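Phenylalanine ammonia-lyase (Rhodosporidium toruloides, PDB 1Y2M) catalyses the non-oxidative deamination of L-phenylalanine and L-tyrosine to trans-cinnamate and p-coumarate, releasing ammonium. Local coordinates at residues S290-S293 against Q294-A298; R359-R362 against Y363-T367. All coordinates share one frame; numbering follows the deposited sequence. Where two conformers were deposited one is given.

Contact 1 (S290-S293 against Q294-A298); sequences SLLS and QSLTA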
ATOM      1  N   SER B 290      14.254 -15.094  11.308  1.00 10.23           N
ATOM      2  CA  SER B 290      13.326 -16.197  11.106  1.00  8.13           C
ATOM      3  C   SER B 290      13.612 -17.282  12.122  1.00  9.08           C
ATOM      4  O   SER B 290      12.705 -17.822  12.754  1.00  9.54           O
ATOM      5  CB  SER B 290      13.550 -16.775   9.701  1.00 10.38           C
ATOM      6  OG  SER B 290      12.770 -17.926   9.486  1.00 14.55           O
ATOM      7  N   LEU B 291      14.899 -17.588  12.330  1.00  7.21           N
ATOM      8  CA  LEU B 291      15.270 -18.624  13.321  1.00  8.92           C
ATOM      9  C   LEU B 291      14.941 -18.164  14.726  1.00  8.52           C
ATOM     10  O   LEU B 291      14.471 -18.932  15.563  1.00  9.91           O
ATOM     11  CB  LEU B 291      16.732 -19.038  13.191  1.00 11.01           C
ATOM     12  CG  LEU B 291      17.086 -19.786  11.885  1.00 12.49           C
ATOM     13  CD1 LEU B 291      18.565 -20.237  11.926  1.00 12.91           C
ATOM     14  CD2 LEU B 291      16.196 -20.982  11.654  1.00 15.30           C
ATOM     15  N   LEU B 292      15.166 -16.901  15.000  1.00  8.03           N
ATOM     16  CA  LEU B 292      14.835 -16.336  16.327  1.00  9.07           C
ATOM     17  C   LEU B 292      13.322 -16.378  16.605  1.00  9.73           C
ATOM     18  O   LEU B 292      12.878 -16.630  17.720  1.00  8.93           O
ATOM     19  CB  LEU B 292      15.418 -14.935  16.474  1.00  7.68           C
ATOM     20  CG  LEU B 292      15.094 -14.138  17.743  1.00  9.57           C
ATOM     21  CD1 LEU B 292      15.597 -14.909  18.995  1.00 10.62           C
ATOM     22  CD2 LEU B 292      15.650 -12.731  17.722  1.00 10.70           C
ATOM     23  N   SER B 293      12.522 -16.149  15.575  1.00  6.93           N
ATOM     24  CA  SER B 293      11.058 -16.228  15.673  1.00  6.99           C
ATOM     25  C   SER B 293      10.630 -17.635  16.115  1.00  9.56           C
ATOM     26  O   SER B 293       9.714 -17.806  16.923  1.00  9.92           O
ATOM     27  CB  SER B 293      10.418 -15.916  14.319  1.00 10.65           C
ATOM     28  OG  SER B 293       9.010 -16.043  14.462  1.00  8.70           O
ATOM     29  N   GLN B 294      11.303 -18.638  15.569  1.00  8.57           N
ATOM     30  CA  GLN B 294      11.022 -20.041  15.903  1.00  9.82           C
ATOM     31  C   GLN B 294      11.422 -20.348  17.354  1.00  8.87           C
ATOM     32  O   GLN B 294      10.705 -21.010  18.114  1.00  8.89           O
ATOM     33  CB  GLN B 294      11.755 -20.952  14.947  1.00  8.84           C
ATOM     34  CG  GLN B 294      11.089 -20.873  13.593  1.00  7.77           C
ATOM     35  CD  GLN B 294      11.769 -21.701  12.522  1.00  9.86           C
ATOM     36  OE1 GLN B 294      12.012 -22.883  12.735  1.00 11.30           O
ATOM     37  NE2 GLN B 294      12.056 -21.105  11.389  1.00 12.42           N
ATOM     38  N   SER B 295      12.588 -19.857  17.724  1.00  8.30           N
ATOM     39  CA  SER B 295      13.070 -19.996  19.088  1.00 10.40           C
ATOM     40  C   SER B 295      12.134 -19.347  20.112  1.00  7.78           C
ATOM     41  O   SER B 295      11.815 -19.911  21.158  1.00  9.43           O
ATOM     42  CB  SER B 295      14.512 -19.467  19.218  1.00 13.68           C
ATOM     43  OG  SER B 295      15.413 -20.238  18.403  1.00 12.70           O
ATOM     44  N   LEU B 296      11.659 -18.147  19.795  1.00  8.20           N
ATOM     45  CA  LEU B 296      10.727 -17.435  20.637  1.00  7.90           C
ATOM     46  C   LEU B 296       9.383 -18.132  20.705  1.00  9.44           C
ATOM     47  O   LEU B 296       8.772 -18.166  21.763  1.00  9.71           O
ATOM     48  CB  LEU B 296      10.547 -16.020  20.099  1.00 11.55           C
ATOM     49  CG  LEU B 296      11.714 -15.099  20.390  1.00  9.94           C
ATOM     50  CD1 LEU B 296      11.568 -13.829  19.629  1.00 10.90           C
ATOM     51  CD2 LEU B 296      11.748 -14.788  21.860  1.00 11.21           C
ATOM     52  N   THR B 297       8.942 -18.733  19.613  1.00  7.05           N
ATOM     53  CA  THR B 297       7.758 -19.576  19.614  1.00  8.12           C
ATOM     54  C   THR B 297       7.881 -20.703  20.669  1.00  9.15           C
ATOM     55  O   THR B 297       6.982 -20.903  21.492  1.00  9.28           O
ATOM     56  CB  THR B 297       7.463 -20.168  18.204  1.00  9.42           C
ATOM     57  OG1 THR B 297       7.191 -19.110  17.287  1.00  9.40           O
ATOM     58  CG2 THR B 297       6.229 -21.061  18.272  1.00  7.64           C
ATOM     59  N   ALA B 298       9.004 -21.407  20.629  1.00  8.60           N
ATOM     60  CA  ALA B 298       9.268 -22.521  21.562  1.00  6.48           C
ATOM     61  C   ALA B 298       9.251 -21.972  23.007  1.00  8.07           C
ATOM     62  O   ALA B 298       8.568 -22.525  23.911  1.00  9.52           O
ATOM     63  CB  ALA B 298      10.574 -23.181  21.255  1.00  8.35           C
TER
HETATM   64  O   HOH W   1      10.505 -18.496  10.907  1.00 25.69           O

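Contact 2 (R359-R362 against Y363-T367); sequences RQDR and YPLRT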
ATOM      1  N   ARG B 359      -8.983 -25.585  26.239  1.00 51.43           N
ATOM      2  CA  ARG B 359      -8.004 -26.648  26.455  1.00 44.06           C
ATOM      3  C   ARG B 359      -6.905 -26.643  25.401  1.00 34.29           C
ATOM      4  O   ARG B 359      -5.850 -27.220  25.626  1.00 35.56           O
ATOM      5  CB  ARG B 359      -8.723 -28.003  26.430  1.00 44.81           C
ATOM      6  CG  ARG B 359      -9.921 -28.036  27.382  1.00 52.42           C
ATOM      7  CD  ARG B 359     -10.847 -29.207  27.164  1.00 51.63           C
ATOM      8  NE  ARG B 359     -12.041 -29.061  27.998  1.00 61.07           N
ATOM      9  CZ  ARG B 359     -13.083 -29.890  27.981  1.00 63.82           C
ATOM     10  NH1 ARG B 359     -13.092 -30.949  27.180  1.00 67.58           N
ATOM     11  NH2 ARG B 359     -14.123 -29.666  28.777  1.00 63.89           N
ATOM     12  N   GLN B 360      -7.125 -25.992  24.272  0.50 27.25           N
ATOM     13  CA  GLN B 360      -6.092 -26.003  23.270  0.50 22.89           C
ATOM     14  C   GLN B 360      -5.493 -24.632  23.048  0.50 19.58           C
ATOM     15  O   GLN B 360      -6.141 -23.589  23.263  0.50 14.54           O
ATOM     16  CB  GLN B 360      -6.592 -26.627  21.972  0.50 25.31           C
ATOM     17  CG  GLN B 360      -5.485 -27.260  21.120  0.50 29.58           C
ATOM     18  CD  GLN B 360      -4.346 -27.840  21.946  0.50 26.18           C
ATOM     19  OE1 GLN B 360      -3.236 -27.264  21.939  0.50  9.58           O
ATOM     20  NE2 GLN B 360      -4.622 -28.975  22.706  0.50 15.77           N
ATOM     21  N   ASP B 361      -4.246 -24.646  22.600  1.00 12.74           N
ATOM     22  CA  ASP B 361      -3.491 -23.400  22.415  1.00 10.03           C
ATOM     23  C   ASP B 361      -4.145 -22.564  21.353  1.00 11.47           C
ATOM     24  O   ASP B 361      -4.728 -23.077  20.430  1.00  9.84           O
ATOM     25  CB  ASP B 361      -2.031 -23.693  22.039  1.00 12.92           C
ATOM     26  CG  ASP B 361      -1.214 -24.222  23.197  1.00 13.73           C
ATOM     27  OD1 ASP B 361      -1.713 -24.221  24.358  1.00 17.34           O
ATOM     28  OD2 ASP B 361      -0.072 -24.628  22.940  1.00 14.79           O
ATOM     29  N   ARG B 362      -3.980 -21.251  21.434  1.00 10.42           N
ATOM     30  CA  ARG B 362      -4.519 -20.404  20.416  1.00 10.16           C
ATOM     31  C   ARG B 362      -3.600 -20.388  19.183  1.00  7.73           C
ATOM     32  O   ARG B 362      -2.532 -20.989  19.175  1.00  9.74           O
ATOM     33  CB  ARG B 362      -4.728 -19.003  20.993  1.00  8.71           C
ATOM     34  CG  ARG B 362      -5.756 -19.001  22.142  1.00  9.47           C
ATOM     35  CD  ARG B 362      -5.827 -17.608  22.712  1.00 13.34           C
ATOM     36  NE  ARG B 362      -6.736 -17.520  23.852  1.00 14.80           N
ATOM     37  CZ  ARG B 362      -6.359 -17.672  25.119  1.00 14.54           C
ATOM     38  NH1 ARG B 362      -5.100 -17.950  25.435  1.00 18.09           N
ATOM     39  NH2 ARG B 362      -7.269 -17.554  26.082  1.00 21.14           N
ATOM     40  N   TYR B 363      -4.014 -19.657  18.167  1.00  7.90           N
ATOM     41  CA  TYR B 363      -3.367 -19.822  16.873  1.00  8.73           C
ATOM     42  C   TYR B 363      -1.933 -19.326  16.823  1.00  7.80           C
ATOM     43  O   TYR B 363      -1.115 -19.887  16.017  1.00  9.40           O
ATOM     44  CB  TYR B 363      -4.190 -19.168  15.758  1.00  9.76           C
ATOM     45  CG  TYR B 363      -5.453 -19.875  15.330  1.00  7.24           C
ATOM     46  CD1 TYR B 363      -6.034 -20.910  16.054  1.00 12.15           C
ATOM     47  CD2 TYR B 363      -6.145 -19.373  14.215  1.00 13.58           C
ATOM     48  CE1 TYR B 363      -7.267 -21.502  15.616  1.00 13.04           C
ATOM     49  CE2 TYR B 363      -7.302 -19.904  13.826  1.00 12.64           C
ATOM     50  CZ  TYR B 363      -7.857 -20.962  14.484  1.00 13.21           C
ATOM     51  OH  TYR B 363      -9.077 -21.407  13.982  1.00 18.71           O
ATOM     52  N   PRO B 364      -1.576 -18.255  17.588  1.00  8.50           N
ATOM     53  CA  PRO B 364      -0.176 -17.825  17.525  1.00  9.37           C
ATOM     54  C   PRO B 364       0.870 -18.918  17.808  1.00  9.94           C
ATOM     55  O   PRO B 364       1.947 -18.920  17.245  1.00  9.22           O
ATOM     56  CB  PRO B 364      -0.127 -16.661  18.530  1.00 10.97           C
ATOM     57  CG  PRO B 364      -1.555 -16.074  18.356  1.00  9.53           C
ATOM     58  CD  PRO B 364      -2.400 -17.316  18.390  1.00  8.99           C
ATOM     59  N   LEU B 365       0.512 -19.865  18.659  1.00  9.23           N
ATOM     60  CA  LEU B 365       1.360 -21.011  18.948  1.00  9.95           C
ATOM     61  C   LEU B 365       0.996 -22.218  18.066  1.00 10.59           C
ATOM     62  O   LEU B 365       1.863 -22.811  17.417  1.00 10.30           O
ATOM     63  CB  LEU B 365       1.194 -21.372  20.427  1.00 10.39           C
ATOM     64  CG  LEU B 365       1.754 -20.313  21.383  1.00 11.78           C
ATOM     65  CD1 LEU B 365       1.563 -20.776  22.855  1.00 12.78           C
ATOM     66  CD2 LEU B 365       3.245 -19.924  21.091  1.00 13.03           C
ATOM     67  N   ARG B 366      -0.285 -22.579  18.039  1.00 10.78           N
ATOM     68  CA  ARG B 366      -0.712 -23.829  17.396  1.00 11.25           C
ATOM     69  C   ARG B 366      -0.610 -23.800  15.867  1.00 10.20           C
ATOM     70  O   ARG B 366      -0.473 -24.856  15.264  1.00 10.31           O
ATOM     71  CB  ARG B 366      -2.115 -24.199  17.828  1.00  9.79           C
ATOM     72  CG  ARG B 366      -2.747 -25.442  17.141  1.00 10.46           C
ATOM     73  CD  ARG B 366      -3.847 -26.033  17.986  1.00 12.30           C
ATOM     74  NE  ARG B 366      -4.903 -25.088  18.346  1.00 13.05           N
ATOM     75  CZ  ARG B 366      -6.110 -25.026  17.795  1.00 11.34           C
ATOM     76  NH1 ARG B 366      -6.442 -25.801  16.766  1.00 12.57           N
ATOM     77  NH2 ARG B 366      -6.988 -24.151  18.256  1.00 15.09           N
ATOM     78  N   THR B 367      -0.669 -22.612  15.263  1.00  7.75           N
ATOM     79  CA  THR B 367      -0.547 -22.518  13.794  1.00  9.03           C
ATOM     80  C   THR B 367       0.786 -21.942  13.352  1.00  8.09           C
ATOM     81  O   THR B 367       0.962 -21.571  12.160  1.00  8.14           O
ATOM     82  CB  THR B 367      -1.708 -21.687  13.130  1.00  9.50           C
ATOM     83  OG1 THR B 367      -1.537 -20.288  13.387  1.00  7.66           O
ATOM     84  CG2 THR B 367      -3.077 -22.184  13.554  1.00  8.37           C
TER
HETATM   85  O   HOH W   2      -7.745 -22.575  20.720  1.00 26.11           O

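Contact 1 (S290-S293 against Q294-A298)
Gln294 lays its side chain back along the preceding turn of helix 273-303 and meets Ser290 there through a bridging water. Its CG stands anti to its own carbonyl carbon (chi1 -72°) and the chain runs on extended, a course that carries NE2 back along the helix until it lies 4.2 Å from Leu291 CD2. The water accepts from Gln294 NE2 at 3.1 Å and donates to Ser290 OG at 2.7 Å, so amide and hydroxyl are joined through it, OG and NE2 themselves being 3.8 Å apart. Ser290 OG is also hydrogen-bonded to Gln44 OE1, and the carboxamide oxygen OE1 of Gln294 is bonded to Asn331 ND2. Ser293 acts mainly through its carbonyl. Its O accepts the helical bond from Thr297 N and a second one, also 2.9 Å long, from Thr297 OG1, the two donors arriving from opposite faces of the carbonyl plane. Ser293 OG itself is bonded to Asn436, and Thr297 OG1 has a further partner in Gln439. On another side of the helix Leu292 and Leu296, one turn apart, form an apolar ridge: Leu292 CG lies 4.0 Å from Leu296 CD1, and both pack on Leu524. Beneath them runs the regular i to i+4 ladder, for instance Leu296 N to Leu292 O at 2.8 Å. All the touching residues are buried. The chemistry therefore implies a divided helix surface, with Leu292 and Leu296 facing helix 506-560 and Leu291 facing helix 44-52, while hydroxyls and a carboxamide find hydrogen-bond partners within the protein interior.

Contact 2 (R359-R362 against Y363-T367)
Arg366 reaches back from the last residue of the one-turn helix 363-366 to the carbonyl of Asp361, just ahead of the helix, whose N-cap position is held by Arg362; Arg362 NH1 forms a salt bridge with Glu442. At the start of that helix, Tyr363 directs its ring to a second subunit, where it meets Phe413 of that chain, while Tyr363 O receives both Thr367 N and Thr367 OG1, the hydroxyl at 2.7 Å. Pro364 follows, its CD lying 3.9 Å from Arg362 CB. Leu365 N donates to Arg362 O from above the carbonyl plane, and Leu365 CD1 comes within 4.2 Å of Asp361 OD2, a carboxylate oxygen that accepts from His307 N. Arg366 N gives the same Arg362 O a straighter bond (171°), lying in the carbonyl plane. Gln360 and Arg366 probably contribute to the cinnamate site, as in related enzymes; in one of its two conformers Gln360 CG sits over one face of the guanidinium, 3.6 Å from Arg366 NE. Arg366 NH1 bonds to Gly410 of the second subunit, and a water accepts from Arg366 NH2. An alanine in place of Arg366 would probably leave Asp361 O without its side-chain donors and Gly410 of the second subunit without its mate. A bend at chi3 (56°) turns the guanidinium so that Asp361 O lies at its edge, 2.9 Å from NE and, through a weak second bond, 3.3 Å from NH2.

Overall arrangement
The centre of contact 1 lies about 9 Å from the centre of the chain, that of contact 2 about 23 Å, beside a second subunit. Every touching residue of contact 1 is buried, whereas Gln360 and Arg362 of contact 2 are partly exposed. Contact 1 stays within one long helix, and no other chain touches it. Contact 2 joins a loop to a short helix, and some of its polar groups, such as Arg366 and Thr367, bond to the second subunit. Accordingly, contact 1 pairs leucine packing with neutral hydroxyl and amide bonds, whereas contact 2 relies on arginines and backbone carbonyls and includes two residues inferred to bind cinnamate. The two meet where Leu365 CD2 packs 3.9 Å from Thr297 O, and Gln439 bonds to both Thr297 and Pro364.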